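Local atomic coordinates of extracellular ligand-binding receptor (Rhodopseudomonas palustris, PDB entry 4F06), a protein that probably serves as the solute-binding component of an ABC transporter, capturing p-hydroxybenzoate and related aromatic acids derived from lignin breakdown. Residues Thr119-Phe124 with Thr252-Val257; Met123-Val128 with Thr333-Gln338; Lys23-Gly28 with Val100-Ala105. One frame throughout, in Å; residues are numbered along the deposited sequence.

Contact 1 of 3, residues Thr119-Phe124 with Thr252-Val257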
loop_
_atom_site.group_PDB
_atom_site.type_symbol
_atom_site.label_atom_id
_atom_site.label_comp_id
_atom_site.label_asym_id
_atom_site.label_seq_id
_atom_site.Cartn_x
_atom_site.Cartn_y
_atom_site.Cartn_z
ATOM N N THR A 119 -5.667 -3.864 5.403
ATOM C CA THR A 119 -4.401 -4.497 5.827
ATOM C C THR A 119 -3.220 -3.931 5.035
ATOM O O THR A 119 -2.104 -4.499 5.129
ATOM C CB THR A 119 -4.454 -6.032 5.642
ATOM O OG1 THR A 119 -4.794 -6.295 4.282
ATOM C CG2 THR A 119 -5.500 -6.656 6.566
ATOM N N SER A 120 -3.420 -2.822 4.327
ATOM C CA SER A 120 -2.311 -2.229 3.588
ATOM C C SER A 120 -1.666 -1.117 4.412
ATOM O O SER A 120 -0.786 -1.412 5.246
ATOM C CB SER A 120 -2.765 -1.770 2.198
ATOM O OG SER A 120 -3.850 -0.824 2.336
ATOM N N PHE A 121 -2.113 0.145 4.244
ATOM C CA PHE A 121 -1.454 1.326 4.833
ATOM C C PHE A 121 -2.335 2.488 4.494
ATOM O O PHE A 121 -3.217 2.387 3.622
ATOM C CB PHE A 121 -0.007 1.527 4.278
ATOM C CG PHE A 121 0.048 1.626 2.746
ATOM C CD1 PHE A 121 0.019 0.422 1.998
ATOM C CD2 PHE A 121 0.124 2.843 2.079
ATOM C CE1 PHE A 121 0.104 0.460 0.592
ATOM C CE2 PHE A 121 0.198 2.890 0.680
ATOM C CZ PHE A 121 0.158 1.707 -0.044
ATOM N N THR A 122 -2.074 3.629 5.122
ATOM C CA THR A 122 -2.609 4.909 4.597
ATOM C C THR A 122 -1.491 5.859 4.230
ATOM O O THR A 122 -0.327 5.719 4.663
ATOM C CB THR A 122 -3.632 5.639 5.506
ATOM O OG1 THR A 122 -2.927 6.302 6.559
ATOM C CG2 THR A 122 -4.681 4.684 6.017
HETATM N N MSE A 123 -1.812 6.822 3.387
HETATM C CA MSE A 123 -0.839 7.829 3.019
HETATM C C MSE A 123 -0.400 8.666 4.211
HETATM O O MSE A 123 0.773 8.921 4.397
HETATM C CB MSE A 123 -1.384 8.723 1.912
HETATM C CG MSE A 123 -1.784 7.933 0.654
HETATM SE SE MSE A 123 -0.379 6.800 -0.066
HETATM C CE MSE A 123 1.010 8.124 -0.164
ATOM N N PHE A 124 -1.348 9.103 5.046
ATOM C CA PHE A 124 -0.946 9.817 6.256
ATOM C C PHE A 124 -0.024 8.995 7.155
ATOM O O PHE A 124 0.931 9.519 7.738
ATOM C CB PHE A 124 -2.210 10.169 7.068
ATOM C CG PHE A 124 -2.734 11.557 6.813
ATOM C CD1 PHE A 124 -3.567 11.821 5.706
ATOM C CD2 PHE A 124 -2.503 12.612 7.727
ATOM C CE1 PHE A 124 -4.063 13.113 5.507
ATOM C CE2 PHE A 124 -3.031 13.883 7.497
ATOM C CZ PHE A 124 -3.807 14.130 6.386
ATOM N N THR A 252 9.804 6.280 3.254
ATOM C CA THR A 252 9.176 5.721 4.434
ATOM C C THR A 252 8.102 4.734 3.989
ATOM O O THR A 252 7.320 5.001 3.072
ATOM C CB THR A 252 8.611 6.802 5.364
ATOM O OG1 THR A 252 7.804 7.677 4.567
ATOM C CG2 THR A 252 9.752 7.561 6.050
ATOM N N TYR A 253 8.031 3.596 4.651
ATOM C CA TYR A 253 7.051 2.605 4.275
ATOM C C TYR A 253 6.925 1.560 5.350
ATOM O O TYR A 253 7.848 1.332 6.168
ATOM C CB TYR A 253 7.431 1.889 2.982
ATOM C CG TYR A 253 6.312 1.598 1.989
ATOM C CD1 TYR A 253 5.267 2.533 1.758
ATOM C CD2 TYR A 253 6.358 0.462 1.153
ATOM C CE1 TYR A 253 4.313 2.335 0.754
ATOM C CE2 TYR A 253 5.450 0.286 0.114
ATOM C CZ TYR A 253 4.441 1.213 -0.082
ATOM O OH TYR A 253 3.550 1.001 -1.122
ATOM N N HIS A 254 5.793 0.870 5.326
ATOM C CA HIS A 254 5.436 -0.160 6.304
ATOM C C HIS A 254 6.003 -1.550 5.976
ATOM O O HIS A 254 5.938 -2.439 6.809
ATOM C CB HIS A 254 3.895 -0.227 6.399
ATOM C CG HIS A 254 3.313 -0.524 5.068
ATOM N ND1 HIS A 254 3.414 0.355 4.007
ATOM C CD2 HIS A 254 2.738 -1.681 4.586
ATOM C CE1 HIS A 254 2.925 -0.247 2.906
ATOM N NE2 HIS A 254 2.492 -1.481 3.246
ATOM N N TYR A 255 6.531 -1.744 4.773
ATOM C CA TYR A 255 7.061 -3.052 4.407
ATOM C C TYR A 255 8.247 -2.898 3.486
ATOM O O TYR A 255 8.176 -2.160 2.493
ATOM C CB TYR A 255 5.991 -3.959 3.730
ATOM C CG TYR A 255 6.553 -5.339 3.390
ATOM C CD1 TYR A 255 6.942 -6.210 4.416
ATOM C CD2 TYR A 255 6.782 -5.743 2.063
ATOM C CE1 TYR A 255 7.500 -7.454 4.134
ATOM C CE2 TYR A 255 7.315 -7.017 1.791
ATOM C CZ TYR A 255 7.712 -7.834 2.827
ATOM O OH TYR A 255 8.278 -9.060 2.533
ATOM N N ALA A 256 9.285 -3.696 3.751
ATOM C CA ALA A 256 10.405 -3.906 2.822
ATOM C C ALA A 256 10.631 -5.399 2.665
ATOM O O ALA A 256 10.592 -6.133 3.658
ATOM C CB ALA A 256 11.705 -3.238 3.306
ATOM N N VAL A 257 10.903 -5.844 1.445
ATOM C CA VAL A 257 11.202 -7.256 1.201
ATOM C C VAL A 257 12.423 -7.665 2.037
ATOM O O VAL A 257 12.522 -8.813 2.492
ATOM C CB VAL A 257 11.440 -7.504 -0.288
ATOM C CG1 VAL A 257 11.914 -8.928 -0.555
ATOM C CG2 VAL A 257 10.156 -7.204 -1.051
#

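Contact 2 of 3, residues Met123-Val128 with Thr333-Gln338. With SO4 (sulfate ion), chain G.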
loop_
_atom_site.group_PDB
_atom_site.type_symbol
_atom_site.label_atom_id
_atom_site.label_comp_id
_atom_site.label_asym_id
_atom_site.label_seq_id
_atom_site.Cartn_x
_atom_site.Cartn_y
_atom_site.Cartn_z
HETATM N N MSE A 123 -1.812 6.822 3.387
HETATM C CA MSE A 123 -0.839 7.829 3.019
HETATM C C MSE A 123 -0.400 8.666 4.211
HETATM O O MSE A 123 0.773 8.921 4.397
HETATM C CB MSE A 123 -1.384 8.723 1.912
HETATM C CG MSE A 123 -1.784 7.933 0.654
HETATM SE SE MSE A 123 -0.379 6.800 -0.066
HETATM C CE MSE A 123 1.010 8.124 -0.164
ATOM N N PHE A 124 -1.348 9.103 5.046
ATOM C CA PHE A 124 -0.946 9.817 6.256
ATOM C C PHE A 124 -0.024 8.995 7.155
ATOM O O PHE A 124 0.931 9.519 7.738
ATOM C CB PHE A 124 -2.210 10.169 7.068
ATOM C CG PHE A 124 -2.734 11.557 6.813
ATOM C CD1 PHE A 124 -3.567 11.821 5.706
ATOM C CD2 PHE A 124 -2.503 12.612 7.727
ATOM C CE1 PHE A 124 -4.063 13.113 5.507
ATOM C CE2 PHE A 124 -3.031 13.883 7.497
ATOM C CZ PHE A 124 -3.807 14.130 6.386
ATOM N N GLN A 125 -0.333 7.702 7.270
ATOM C CA GLN A 125 0.441 6.815 8.124
ATOM C C GLN A 125 1.923 6.779 7.725
ATOM O O GLN A 125 2.796 6.881 8.585
ATOM C CB GLN A 125 -0.170 5.421 8.039
ATOM C CG GLN A 125 0.432 4.384 8.996
ATOM C CD GLN A 125 -0.400 3.113 8.912
ATOM O OE1 GLN A 125 -0.740 2.632 7.807
ATOM N NE2 GLN A 125 -0.760 2.569 10.061
ATOM N N ASN A 126 2.211 6.673 6.423
ATOM C CA ASN A 126 3.593 6.652 5.947
ATOM C C ASN A 126 4.179 8.051 5.772
ATOM O O ASN A 126 5.407 8.228 5.872
ATOM C CB ASN A 126 3.723 5.885 4.621
ATOM C CG ASN A 126 3.570 4.374 4.764
ATOM O OD1 ASN A 126 2.964 3.676 3.878
ATOM N ND2 ASN A 126 4.141 3.855 5.812
ATOM N N THR A 127 3.343 9.069 5.525
ATOM C CA THR A 127 3.869 10.415 5.223
ATOM C C THR A 127 4.268 11.202 6.461
ATOM O O THR A 127 5.233 11.981 6.423
ATOM C CB THR A 127 2.834 11.204 4.395
ATOM O OG1 THR A 127 2.647 10.547 3.152
ATOM C CG2 THR A 127 3.328 12.635 4.114
ATOM N N VAL A 128 3.538 11.043 7.571
ATOM C CA VAL A 128 3.929 11.808 8.777
ATOM C C VAL A 128 5.390 11.472 9.146
ATOM O O VAL A 128 6.163 12.401 9.412
ATOM C CB VAL A 128 2.894 11.545 9.891
ATOM C CG1 VAL A 128 3.437 11.956 11.269
ATOM C CG2 VAL A 128 1.596 12.308 9.573
ATOM N N THR A 333 -10.855 2.715 13.793
ATOM C CA THR A 333 -10.759 3.025 12.358
ATOM C C THR A 333 -10.871 1.822 11.434
ATOM O O THR A 333 -11.102 2.004 10.249
ATOM C CB THR A 333 -9.434 3.728 12.062
ATOM O OG1 THR A 333 -8.365 2.837 12.439
ATOM C CG2 THR A 333 -9.315 5.063 12.781
ATOM N N ARG A 334 -10.668 0.615 11.951
ATOM C CA ARG A 334 -10.615 -0.616 11.150
ATOM C C ARG A 334 -9.423 -0.600 10.183
ATOM O O ARG A 334 -9.407 -1.325 9.193
ATOM C CB ARG A 334 -11.965 -0.921 10.442
ATOM C CG ARG A 334 -12.985 -1.444 11.438
ATOM C CD ARG A 334 -14.411 -1.384 10.839
ATOM N NE ARG A 334 -14.926 -0.005 10.778
ATOM C CZ ARG A 334 -15.027 0.757 9.704
ATOM N NH1 ARG A 334 -14.600 0.351 8.533
ATOM N NH2 ARG A 334 -15.578 1.960 9.810
ATOM N N HIS A 335 -8.408 0.179 10.534
ATOM C CA HIS A 335 -7.159 0.239 9.767
ATOM C C HIS A 335 -6.010 -0.417 10.536
ATOM O O HIS A 335 -5.959 -0.347 11.785
ATOM C CB HIS A 335 -6.806 1.708 9.461
ATOM C CG HIS A 335 -5.585 1.794 8.638
ATOM N ND1 HIS A 335 -5.533 1.348 7.332
ATOM C CD2 HIS A 335 -4.289 2.124 8.997
ATOM C CE1 HIS A 335 -4.258 1.416 6.899
ATOM N NE2 HIS A 335 -3.488 1.896 7.894
ATOM N N ILE A 336 -5.069 -1.009 9.808
ATOM C CA ILE A 336 -3.899 -1.683 10.430
ATOM C C ILE A 336 -2.909 -0.668 11.021
ATOM O O ILE A 336 -2.316 0.133 10.314
ATOM C CB ILE A 336 -3.263 -2.621 9.376
ATOM C CG1 ILE A 336 -2.237 -3.551 10.031
ATOM C CG2 ILE A 336 -2.715 -1.873 8.161
ATOM C CD1 ILE A 336 -1.874 -4.760 9.181
ATOM N N THR A 337 -2.741 -0.738 12.366
ATOM C CA THR A 337 -1.675 -0.022 13.041
ATOM C C THR A 337 -0.378 -0.804 12.863
ATOM O O THR A 337 -0.376 -2.028 13.017
ATOM C CB THR A 337 -2.018 0.115 14.523
ATOM O OG1 THR A 337 -3.117 1.020 14.598
ATOM C CG2 THR A 337 -0.846 0.702 15.334
ATOM N N GLN A 338 0.712 -0.131 12.522
ATOM C CA GLN A 338 1.926 -0.850 12.127
ATOM C C GLN A 338 3.108 0.081 12.227
ATOM O O GLN A 338 3.014 1.318 12.169
ATOM C CB GLN A 338 1.776 -1.353 10.686
ATOM C CG GLN A 338 1.603 -0.223 9.636
ATOM C CD GLN A 338 1.174 -0.815 8.315
ATOM O OE1 GLN A 338 1.460 -1.969 8.044
ATOM N NE2 GLN A 338 0.491 -0.027 7.460
HETATM S S SO4 G . -17.863 1.743 12.962
HETATM O O1 SO4 G . -18.638 1.033 11.910
HETATM O O2 SO4 G . -18.748 2.447 13.923
HETATM O O3 SO4 G . -17.025 0.786 13.715
HETATM O O4 SO4 G . -17.018 2.824 12.307
#

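Contact 3 of 3, residues Lys23-Gly28 with Val100-Ala105. With PHB (p-hydroxybenzoic acid), chain B.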
loop_
_atom_site.group_PDB
_atom_site.type_symbol
_atom_site.label_atom_id
_atom_site.label_comp_id
_atom_site.label_asym_id
_atom_site.label_seq_id
_atom_site.Cartn_x
_atom_site.Cartn_y
_atom_site.Cartn_z
ATOM N N LYS A 23 -0.986 -9.461 -9.426
ATOM C CA LYS A 23 -0.327 -10.765 -9.322
ATOM C C LYS A 23 0.178 -10.975 -7.883
ATOM O O LYS A 23 0.097 -12.088 -7.360
ATOM C CB LYS A 23 0.854 -10.863 -10.289
ATOM C CG LYS A 23 1.583 -12.201 -10.310
ATOM C CD LYS A 23 2.769 -12.184 -11.299
ATOM C CE LYS A 23 3.520 -13.496 -11.398
ATOM N NZ LYS A 23 4.548 -13.366 -12.464
ATOM N N ASN A 24 0.692 -9.918 -7.260
ATOM C CA ASN A 24 1.147 -10.026 -5.868
ATOM C C ASN A 24 0.036 -10.330 -4.871
ATOM O O ASN A 24 0.297 -10.952 -3.865
ATOM C CB ASN A 24 1.908 -8.781 -5.440
ATOM C CG ASN A 24 3.414 -8.908 -5.595
ATOM O OD1 ASN A 24 4.123 -9.267 -4.642
ATOM N ND2 ASN A 24 3.920 -8.698 -6.801
ATOM N N TYR A 25 -1.214 -9.901 -5.143
ATOM C CA TYR A 25 -2.313 -10.352 -4.243
ATOM C C TYR A 25 -2.411 -11.888 -4.317
ATOM O O TYR A 25 -2.506 -12.555 -3.276
ATOM C CB TYR A 25 -3.675 -9.808 -4.684
ATOM C CG TYR A 25 -3.910 -8.338 -4.474
ATOM C CD1 TYR A 25 -3.216 -7.568 -3.535
ATOM C CD2 TYR A 25 -4.927 -7.713 -5.246
ATOM C CE1 TYR A 25 -3.546 -6.227 -3.356
ATOM C CE2 TYR A 25 -5.255 -6.387 -5.046
ATOM C CZ TYR A 25 -4.526 -5.641 -4.144
ATOM O OH TYR A 25 -4.839 -4.300 -3.920
ATOM N N LYS A 26 -2.387 -12.459 -5.520
ATOM C CA LYS A 26 -2.428 -13.909 -5.702
ATOM C C LYS A 26 -1.216 -14.572 -5.063
ATOM O O LYS A 26 -1.354 -15.627 -4.412
ATOM C CB LYS A 26 -2.470 -14.231 -7.198
ATOM C CG LYS A 26 -2.683 -15.714 -7.464
ATOM C CD LYS A 26 -2.826 -15.970 -8.955
ATOM C CE LYS A 26 -4.202 -15.557 -9.462
ATOM N NZ LYS A 26 -4.460 -15.959 -10.856
HETATM N N MSE A 27 -0.026 -13.968 -5.230
HETATM C CA MSE A 27 1.181 -14.533 -4.582
HETATM C C MSE A 27 1.045 -14.576 -3.065
HETATM O O MSE A 27 1.403 -15.559 -2.416
HETATM C CB MSE A 27 2.403 -13.703 -4.965
HETATM C CG MSE A 27 2.767 -13.849 -6.418
HETATM SE SE MSE A 27 3.933 -12.465 -7.083
HETATM C CE MSE A 27 5.133 -12.320 -5.782
ATOM N N GLY A 28 0.562 -13.497 -2.481
ATOM C CA GLY A 28 0.440 -13.399 -1.005
ATOM C C GLY A 28 -0.630 -14.361 -0.489
ATOM O O GLY A 28 -0.407 -15.040 0.538
ATOM N N VAL A 100 -11.966 -6.533 2.533
ATOM C CA VAL A 100 -10.622 -6.380 3.086
ATOM C C VAL A 100 -9.755 -5.660 2.060
ATOM O O VAL A 100 -9.404 -6.208 1.014
ATOM C CB VAL A 100 -10.027 -7.770 3.401
ATOM C CG1 VAL A 100 -8.650 -7.568 4.033
ATOM C CG2 VAL A 100 -10.942 -8.534 4.366
ATOM N N VAL A 101 -9.489 -4.385 2.320
ATOM C CA VAL A 101 -8.740 -3.565 1.386
ATOM C C VAL A 101 -7.263 -3.915 1.534
ATOM O O VAL A 101 -6.691 -3.817 2.631
ATOM C CB VAL A 101 -8.989 -2.054 1.635
ATOM C CG1 VAL A 101 -8.071 -1.173 0.804
ATOM C CG2 VAL A 101 -10.446 -1.737 1.326
HETATM N N MSE A 102 -6.639 -4.281 0.404
HETATM C CA MSE A 102 -5.271 -4.747 0.395
HETATM C C MSE A 102 -4.314 -3.786 -0.284
HETATM O O MSE A 102 -3.138 -4.115 -0.470
HETATM C CB MSE A 102 -5.174 -6.115 -0.234
HETATM C CG MSE A 102 -5.896 -7.224 0.514
HETATM SE SE MSE A 102 -6.080 -8.828 -0.596
HETATM C CE MSE A 102 -6.680 -10.076 0.761
ATOM N N ASN A 103 -4.782 -2.603 -0.667
ATOM C CA ASN A 103 -3.849 -1.552 -1.075
ATOM C C ASN A 103 -4.428 -0.153 -0.863
ATOM O O ASN A 103 -3.862 0.646 -0.085
ATOM C CB ASN A 103 -3.337 -1.675 -2.525
ATOM C CG ASN A 103 -2.202 -0.720 -2.772
ATOM O OD1 ASN A 103 -1.089 -0.933 -2.268
ATOM N ND2 ASN A 103 -2.464 0.376 -3.485
ATOM N N ALA A 104 -5.523 0.178 -1.569
ATOM C CA ALA A 104 -6.025 1.578 -1.659
ATOM C C ALA A 104 -5.877 2.264 -0.308
ATOM O O ALA A 104 -6.414 1.794 0.720
ATOM C CB ALA A 104 -7.472 1.526 -2.062
ATOM N N ALA A 105 -5.217 3.438 -0.297
ATOM C CA ALA A 105 -4.532 3.923 0.909
ATOM C C ALA A 105 -5.087 5.287 1.369
ATOM O O ALA A 105 -4.523 5.920 2.274
ATOM C CB ALA A 105 -3.043 4.028 0.627
HETATM C "C1'" PHB B . -4.294 4.283 -4.167
HETATM O "O1'" PHB B . -4.811 4.431 -3.051
HETATM O "O2'" PHB B . -4.906 4.567 -5.254
HETATM C C1 PHB B . -2.875 3.810 -4.223
HETATM C C2 PHB B . -2.011 4.030 -3.134
HETATM C C3 PHB B . -0.695 3.642 -3.202
HETATM C C4 PHB B . -0.195 3.066 -4.351
HETATM C C5 PHB B . -1.023 2.850 -5.433
HETATM C C6 PHB B . -2.360 3.227 -5.392
HETATM O O4 PHB B . 1.100 2.714 -4.484
#

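Contact 1 of 3, residues Thr119-Phe124 with Thr252-Val257
Phe-121, Tyr-253 and His-254 form a small aromatic cluster where two chain crossings of a periplasmic binding protein fold run past each other. Residues 119-122 lead from strand 116-118 of one sheet to helix 123-136 packed on the other, and His-254 follows directly on strand 250-253, so the contact lies between the two lobes, consistent with a place in the hinge. The tight part is built round Phe-121. The backbone brings its CB over one face of the His-254 imidazole, 3.8 Å from the ring centroid, in a CH-pi contact; with CG between the backbone N and the carbonyl carbon (chi1 56°), the phenyl ring is then laid alongside the imidazole. The two rings are tilted by only 24° but slid apart, so they barely overlap. Tyr-253 comes in differently: it turns an edge toward the face of Phe-121, the planes meeting at 57° in an edge-to-face pair with centroids 5.3 Å apart. Its CE1 lies above the rim of the phenyl ring, 4.2 Å from Phe-121 CE2. The Tyr-253 face, in turn, carries CE1 of His-254 over its centre, and the three rings brace one another. Phe-121 also touches the bound p-hydroxybenzoic acid, while Tyr-253 OH is hydrogen-bonded to Asp-232, another residue of the same pocket, so the cluster backs directly onto the ligand. The looser side lies at Ser-120. Here the backbone O comes to within 3.6 Å of His-254 CD2, obliquely to the imidazole, and is hydrogen-bonded to Gln-338; the hydroxyl is hydrogen-bonded to the carbonyl of Asn-103. At the pocket end the pairing finishes on the phenol oxygen, with Tyr-253 OH 3.6 Å from Phe-121 CZ.

Contact 2 of 3, residues Met123-Val128 with Thr333-Gln338
This is a buried polar contact, made by the amide of Gln-125 in the first turn of helix 123-136 and by His-335, Ile-336 and Gln-338 of segment 333-338, which runs into strand 336-348. It joins the beginning of the helix to that strand of the second sheet. With CG anti to the backbone N (chi1 -174°) and the chain extended beyond it, Gln-125 reaches straight across to the strand. Its OE1 accepts two bonds from opposite faces of the amide plane. On one face His-335 NE2 donates at 2.8 Å to Gln-125 OE1, nearly straight and in the imidazole plane; on the other Gln-338 NE2 donates to the same oxygen at 3.0 Å. The other half of the amide is used too, for Gln-125 NE2 gives an almost linear bond (172°) to Ile-336 O at 2.9 Å, lying in the carbonyl plane. Three bonds therefore fix which way round the amide sits and hold it from turning. A leucine here would probably leave His-335 NE2 without its acceptor and Ile-336 O without this donor, so that the imidazole is held less firmly. Second-shell partners extend the network: His-335 ND1 is bonded to Arg-118, and Gln-338 OE1 to Arg-324. Gln-125 NE2 also donates to Gln-363 O, so the amide joins helix 123-136 to strand 336-348 and to its antiparallel neighbour, 351-363.

Contact 3 of 3, residues Lys23-Gly28 with Val100-Ala105
A Met-aromatic contact joins Tyr-25, on helix 19-36, to Met-102, in the loop that leaves strand 99-101 and runs on into the ligand pocket; both elements belong to the first lobe of the periplasmic binding protein fold. Met-102 is present as selenomethionine, and its SE sits over the rim of one face of the Tyr-25 ring, 4.5 Å from the centroid and 19° off the normal. The extended chain of Met-102 passes obliquely across the ring, and its CB makes the closer approach, 3.5 Å from Tyr-25 CE1. CG of Tyr-25 lies anti to the carbonyl carbon (chi1 -72°), and the ring projects from the helix to the start of the pocket loop. At its far edge the phenol OH meets Asn-103 CB at 3.3 Å, packing against the back of a pocket residue. From there Asn-103 turns its amide to the ligand, ND2 being hydrogen-bonded to Tyr-80 O and lying 3.4 Å from C6 of p-hydroxybenzoic acid. Two residues further on the same loop grips the carboxylate directly: Ala-105 N donates to O1' of the ligand at 3.0 Å.

From the N terminus, contact 3 closes first, folding helix 19-36 onto the loop after strand 99-101 within the first lobe, in series before the others. Only then does the chain cross to the second lobe, and the crossing opens contacts 1 and 2 almost together, since 119-124 and 123-128 share Met-123 and Phe-124. Contact 1 closes at 252-257, inside the span of contact 2, which closes at 333-338; the two loops cross, neither fully nested in the other. Strands 250-253 and 336-348, where they end, are neighbours in one sheet. Thr-252 OG1 bonds to Asn-126 O between contacts 1 and 2, and Met-123 N to Ala-105 O of contact 3. Contacts 1 and 3 both contribute residues to the p-hydroxybenzoic acid pocket.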